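Long-range contact in ferritin like protein (Caulobacter vibrioides, PDB 3HL1), which is of unproven function but belongs to the ferritin-like family and probably binds metal ions: residues A[261-273]-A[303-317]. Numbering follows the deposited sequence. Where two conformers were deposited one is given.
Sequences PGAEAQARLIADF and DILSCWKLGAVPRYS
Gln266 NE2 is shared by two backbone carbonyls: it donates to Val313 O at 2.8 Å, nearly straight and in the plane of its own amide, and also bonds to Thr254 O. This fixes the C-terminal tail to an antiparallel helical hairpin, in which segment 261-273 of one helix runs at 163° to segment 303-309 of the other, the segment axes approaching to 8.7 Å. A Schellman motif ends the second helix, Gly311 supplying the positive phi, and the chain then doubles back along the first. Cys307 SG lies against Ala265 CB, and just past the helix end Leu310 CD1 packs on the same methyl at 3.7 Å. Leu269, its CG anti to the backbone N (chi1 174°), reaches between helix and tail: CD1 touches Ile304 CG1, while CD2 sits over one face of the Tyr316 ring. That ring turns its edge to the face of Phe273, planes 78° apart, and its hydroxyl hydrogen-bonds Thr31 of helix 8-35. The extended Arg268 brings NE to Asp303 OD1 at 2.9 Å, a salt bridge in the guanidinium plane but above the carboxylate plane. One water donates to Ala265 O and Asp303 O; a second donates to Ile270 O and Tyr316 O, its oxygen 2.6 Å from Tyr316 O.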
loop_
_atom_site.group_PDB
_atom_site.type_symbol
_atom_site.label_atom_id
_atom_site.label_comp_id
_atom_site.label_asym_id
_atom_site.label_seq_id
_atom_site.Cartn_x
_atom_site.Cartn_y
_atom_site.Cartn_z
ATOM N N PRO A 261 -21.411 -2.648 21.056
ATOM C CA PRO A 261 -20.402 -1.572 20.935
ATOM C C PRO A 261 -19.343 -1.876 19.891
ATOM O O PRO A 261 -18.937 -0.997 19.164
ATOM C CB PRO A 261 -19.791 -1.523 22.373
ATOM C CG PRO A 261 -20.965 -1.870 23.239
ATOM C CD PRO A 261 -21.621 -3.044 22.455
ATOM N N GLY A 262 -18.904 -3.135 19.782
ATOM C CA GLY A 262 -17.859 -3.477 18.818
ATOM C C GLY A 262 -18.335 -3.344 17.373
ATOM O O GLY A 262 -17.575 -2.901 16.532
ATOM N N ALA A 263 -19.580 -3.736 17.085
ATOM C CA ALA A 263 -20.156 -3.541 15.755
ATOM C C ALA A 263 -20.228 -2.055 15.423
ATOM O O ALA A 263 -19.963 -1.658 14.325
ATOM C CB ALA A 263 -21.545 -4.157 15.674
ATOM N N GLU A 264 -20.662 -1.254 16.392
ATOM C CA GLU A 264 -20.747 0.180 16.225
ATOM C C GLU A 264 -19.397 0.823 16.060
ATOM O O GLU A 264 -19.274 1.776 15.295
ATOM C CB GLU A 264 -21.505 0.813 17.387
ATOM C CG GLU A 264 -22.966 0.375 17.423
ATOM C CD GLU A 264 -23.765 0.983 18.520
ATOM O OE1 GLU A 264 -23.222 1.808 19.263
ATOM O OE2 GLU A 264 -24.948 0.586 18.682
ATOM N N ALA A 265 -18.363 0.261 16.684
ATOM C CA ALA A 265 -16.975 0.680 16.456
ATOM C C ALA A 265 -16.554 0.403 15.007
ATOM O O ALA A 265 -15.945 1.268 14.339
ATOM C CB ALA A 265 -16.006 -0.011 17.494
ATOM N N GLN A 266 -16.863 -0.788 14.509
ATOM C CA GLN A 266 -16.671 -1.079 13.110
ATOM C C GLN A 266 -17.399 -0.100 12.218
ATOM O O GLN A 266 -16.864 0.323 11.211
ATOM C CB GLN A 266 -17.087 -2.521 12.783
ATOM C CG GLN A 266 -16.186 -3.562 13.365
ATOM C CD GLN A 266 -16.668 -4.993 13.112
ATOM O OE1 GLN A 266 -17.866 -5.252 12.940
ATOM N NE2 GLN A 266 -15.722 -5.918 13.023
ATOM N N ALA A 267 -18.663 0.192 12.529
ATOM C CA ALA A 267 -19.437 1.056 11.666
ATOM C C ALA A 267 -18.805 2.431 11.592
ATOM O O ALA A 267 -18.792 3.043 10.531
ATOM C CB ALA A 267 -20.857 1.168 12.111
ATOM N N ARG A 268 -18.319 2.923 12.734
ATOM C CA ARG A 268 -17.648 4.223 12.758
ATOM C C ARG A 268 -16.378 4.232 11.885
ATOM O O ARG A 268 -16.119 5.187 11.135
ATOM C CB ARG A 268 -17.385 4.630 14.182
ATOM C CG ARG A 268 -16.390 5.688 14.294
ATOM C CD ARG A 268 -16.156 6.097 15.696
ATOM N NE ARG A 268 -15.401 7.325 15.577
ATOM C CZ ARG A 268 -15.878 8.551 15.737
ATOM N NH1 ARG A 268 -17.143 8.769 16.139
ATOM N NH2 ARG A 268 -15.042 9.575 15.536
ATOM N N LEU A 269 -15.608 3.165 11.950
ATOM C CA LEU A 269 -14.442 3.023 11.121
ATOM C C LEU A 269 -14.766 2.979 9.628
ATOM O O LEU A 269 -14.117 3.635 8.861
ATOM C CB LEU A 269 -13.625 1.785 11.532
ATOM C CG LEU A 269 -12.408 1.361 10.669
ATOM C CD1 LEU A 269 -11.458 2.608 10.537
ATOM C CD2 LEU A 269 -11.725 0.189 11.319
ATOM N N ILE A 270 -15.767 2.199 9.248
ATOM C CA ILE A 270 -16.234 2.146 7.876
ATOM C C ILE A 270 -16.631 3.534 7.358
ATOM O O ILE A 270 -16.188 3.934 6.304
ATOM C CB ILE A 270 -17.372 1.159 7.742
ATOM C CG1 ILE A 270 -16.893 -0.268 8.045
ATOM C CG2 ILE A 270 -18.020 1.194 6.309
ATOM C CD1 ILE A 270 -18.037 -1.274 8.351
ATOM N N ALA A 271 -17.419 4.281 8.124
ATOM C CA ALA A 271 -17.804 5.600 7.762
ATOM C C ALA A 271 -16.599 6.561 7.646
ATOM O O ALA A 271 -16.436 7.286 6.640
ATOM C CB ALA A 271 -18.819 6.147 8.774
ATOM N N ASP A 272 -15.769 6.608 8.685
ATOM C CA ASP A 272 -14.616 7.535 8.686
ATOM C C ASP A 272 -13.626 7.184 7.555
ATOM O O ASP A 272 -13.092 8.071 6.884
ATOM C CB ASP A 272 -13.873 7.526 10.038
ATOM C CG ASP A 272 -14.639 8.198 11.158
ATOM O OD1 ASP A 272 -15.618 8.906 10.874
ATOM O OD2 ASP A 272 -14.267 7.980 12.349
ATOM N N PHE A 273 -13.425 5.909 7.301
ATOM C CA PHE A 273 -12.564 5.458 6.194
ATOM C C PHE A 273 -13.124 5.917 4.835
ATOM O O PHE A 273 -12.346 6.392 4.025
ATOM C CB PHE A 273 -12.319 3.970 6.246
ATOM C CG PHE A 273 -11.222 3.486 5.319
ATOM C CD1 PHE A 273 -9.913 3.870 5.497
ATOM C CD2 PHE A 273 -11.534 2.668 4.233
ATOM C CE1 PHE A 273 -8.946 3.411 4.628
ATOM C CE2 PHE A 273 -10.552 2.233 3.378
ATOM C CZ PHE A 273 -9.293 2.656 3.563
ATOM N N ASP A 303 -10.047 5.175 15.690
ATOM C CA ASP A 303 -11.123 4.261 15.314
ATOM C C ASP A 303 -10.720 2.776 15.242
ATOM O O ASP A 303 -11.474 1.870 15.653
ATOM C CB ASP A 303 -11.646 4.584 13.898
ATOM C CG ASP A 303 -12.369 5.885 13.800
ATOM O OD1 ASP A 303 -12.728 6.478 14.815
ATOM O OD2 ASP A 303 -12.512 6.374 12.659
ATOM N N ILE A 304 -9.548 2.522 14.672
ATOM C CA ILE A 304 -9.010 1.159 14.531
ATOM C C ILE A 304 -8.673 0.586 15.905
ATOM O O ILE A 304 -8.992 -0.564 16.246
ATOM C CB ILE A 304 -7.758 1.153 13.596
ATOM C CG1 ILE A 304 -8.148 1.686 12.235
ATOM C CG2 ILE A 304 -7.173 -0.248 13.490
ATOM C CD1 ILE A 304 -6.941 2.085 11.307
ATOM N N LEU A 305 -8.002 1.376 16.718
ATOM C CA LEU A 305 -7.679 0.931 18.087
ATOM C C LEU A 305 -8.941 0.643 18.887
ATOM O O LEU A 305 -9.024 -0.309 19.659
ATOM C CB LEU A 305 -6.863 1.978 18.818
ATOM C CG LEU A 305 -6.467 1.701 20.263
ATOM C CD1 LEU A 305 -5.715 0.396 20.385
ATOM C CD2 LEU A 305 -5.619 2.852 20.755
ATOM N N SER A 306 -9.945 1.466 18.686
ATOM C CA SER A 306 -11.158 1.319 19.464
ATOM C C SER A 306 -11.876 0.004 19.121
ATOM O O SER A 306 -12.358 -0.685 20.025
ATOM C CB SER A 306 -12.049 2.550 19.315
ATOM O OG SER A 306 -13.343 2.198 19.724
ATOM N N CYS A 307 -11.858 -0.420 17.858
ATOM C CA CYS A 307 -12.358 -1.746 17.479
ATOM C C CYS A 307 -11.685 -2.850 18.256
ATOM O O CYS A 307 -12.346 -3.664 18.898
ATOM C CB CYS A 307 -12.184 -2.013 15.983
ATOM S SG CYS A 307 -13.253 -1.032 14.902
ATOM N N TRP A 308 -10.352 -2.879 18.231
ATOM C CA TRP A 308 -9.604 -3.881 18.955
ATOM C C TRP A 308 -9.872 -3.899 20.453
ATOM O O TRP A 308 -10.065 -4.979 21.051
ATOM C CB TRP A 308 -8.103 -3.684 18.724
ATOM C CG TRP A 308 -7.602 -4.243 17.447
ATOM C CD1 TRP A 308 -6.912 -3.569 16.508
ATOM C CD2 TRP A 308 -7.667 -5.593 17.019
ATOM N NE1 TRP A 308 -6.513 -4.425 15.500
ATOM C CE2 TRP A 308 -6.992 -5.670 15.780
ATOM C CE3 TRP A 308 -8.243 -6.754 17.539
ATOM C CZ2 TRP A 308 -6.880 -6.848 15.069
ATOM C CZ3 TRP A 308 -8.113 -7.948 16.831
ATOM C CH2 TRP A 308 -7.445 -7.988 15.614
ATOM N N LYS A 309 -9.855 -2.723 21.068
ATOM C CA LYS A 309 -10.174 -2.629 22.470
ATOM C C LYS A 309 -11.565 -3.183 22.816
ATOM O O LYS A 309 -11.747 -3.694 23.917
ATOM C CB LYS A 309 -10.084 -1.196 22.931
ATOM C CG LYS A 309 -8.656 -0.714 23.164
ATOM C CD LYS A 309 -8.690 0.778 23.473
ATOM C CE LYS A 309 -7.741 1.247 24.508
ATOM N NZ LYS A 309 -6.544 0.406 24.719
ATOM N N LEU A 310 -12.527 -3.054 21.907
ATOM C CA LEU A 310 -13.869 -3.606 22.089
ATOM C C LEU A 310 -14.028 -5.055 21.661
ATOM O O LEU A 310 -15.124 -5.591 21.726
ATOM C CB LEU A 310 -14.933 -2.716 21.429
ATOM C CG LEU A 310 -15.056 -1.338 22.065
ATOM C CD1 LEU A 310 -15.723 -0.303 21.201
ATOM C CD2 LEU A 310 -15.706 -1.403 23.474
ATOM N N GLY A 311 -12.956 -5.714 21.242
ATOM C CA GLY A 311 -13.047 -7.112 20.816
ATOM C C GLY A 311 -13.620 -7.318 19.416
ATOM O O GLY A 311 -14.119 -8.374 19.119
ATOM N N ALA A 312 -13.505 -6.309 18.546
ATOM C CA ALA A 312 -13.925 -6.400 17.159
ATOM C C ALA A 312 -12.683 -6.202 16.271
ATOM O O ALA A 312 -11.963 -5.219 16.404
ATOM C CB ALA A 312 -14.935 -5.321 16.829
ATOM N N VAL A 313 -12.469 -7.109 15.335
ATOM C CA VAL A 313 -11.417 -6.915 14.353
ATOM C C VAL A 313 -11.825 -5.720 13.491
ATOM O O VAL A 313 -12.958 -5.658 12.988
ATOM C CB VAL A 313 -11.220 -8.151 13.443
ATOM C CG1 VAL A 313 -10.047 -7.891 12.469
ATOM C CG2 VAL A 313 -10.993 -9.432 14.305
ATOM N N PRO A 314 -10.904 -4.760 13.281
ATOM C CA PRO A 314 -11.175 -3.727 12.333
ATOM C C PRO A 314 -11.758 -4.174 11.003
ATOM O O PRO A 314 -11.359 -5.200 10.458
ATOM C CB PRO A 314 -9.820 -3.055 12.175
ATOM C CG PRO A 314 -9.220 -3.160 13.536
ATOM C CD PRO A 314 -9.609 -4.569 13.957
ATOM N N ARG A 315 -12.714 -3.400 10.509
ATOM C CA ARG A 315 -13.403 -3.613 9.235
ATOM C C ARG A 315 -13.411 -2.283 8.453
ATOM O O ARG A 315 -13.596 -1.255 9.056
ATOM C CB ARG A 315 -14.838 -3.977 9.573
ATOM C CG ARG A 315 -15.365 -5.100 8.844
ATOM C CD ARG A 315 -16.766 -5.387 9.316
ATOM N NE ARG A 315 -17.763 -4.708 8.481
ATOM C CZ ARG A 315 -18.458 -5.262 7.481
ATOM N NH1 ARG A 315 -18.302 -6.549 7.152
ATOM N NH2 ARG A 315 -19.341 -4.522 6.807
ATOM N N TYR A 316 -13.261 -2.298 7.112
ATOM C CA TYR A 316 -13.096 -1.043 6.380
ATOM C C TYR A 316 -14.158 -0.766 5.304
ATOM O O TYR A 316 -14.106 0.265 4.663
ATOM C CB TYR A 316 -11.680 -0.961 5.799
ATOM C CG TYR A 316 -10.623 -0.942 6.889
ATOM C CD1 TYR A 316 -10.198 -2.105 7.483
ATOM C CD2 TYR A 316 -10.097 0.257 7.348
ATOM C CE1 TYR A 316 -9.261 -2.084 8.535
ATOM C CE2 TYR A 316 -9.133 0.271 8.346
ATOM C CZ TYR A 316 -8.722 -0.898 8.913
ATOM O OH TYR A 316 -7.774 -0.849 9.921
ATOM N N SER A 317 -15.043 -1.712 5.110
ATOM C CA SER A 317 -16.157 -1.598 4.210
ATOM C C SER A 317 -17.321 -2.446 4.725
ATOM O O SER A 317 -17.185 -3.363 5.580
ATOM C CB SER A 317 -15.753 -2.037 2.796
ATOM O OG SER A 317 -15.547 -3.450 2.702
ATOM O OXT SER A 317 -18.445 -2.184 4.277
HETATM O O HOH W 1 -14.105 2.729 15.726
HETATM O O HOH W 2 -15.338 2.496 4.033
#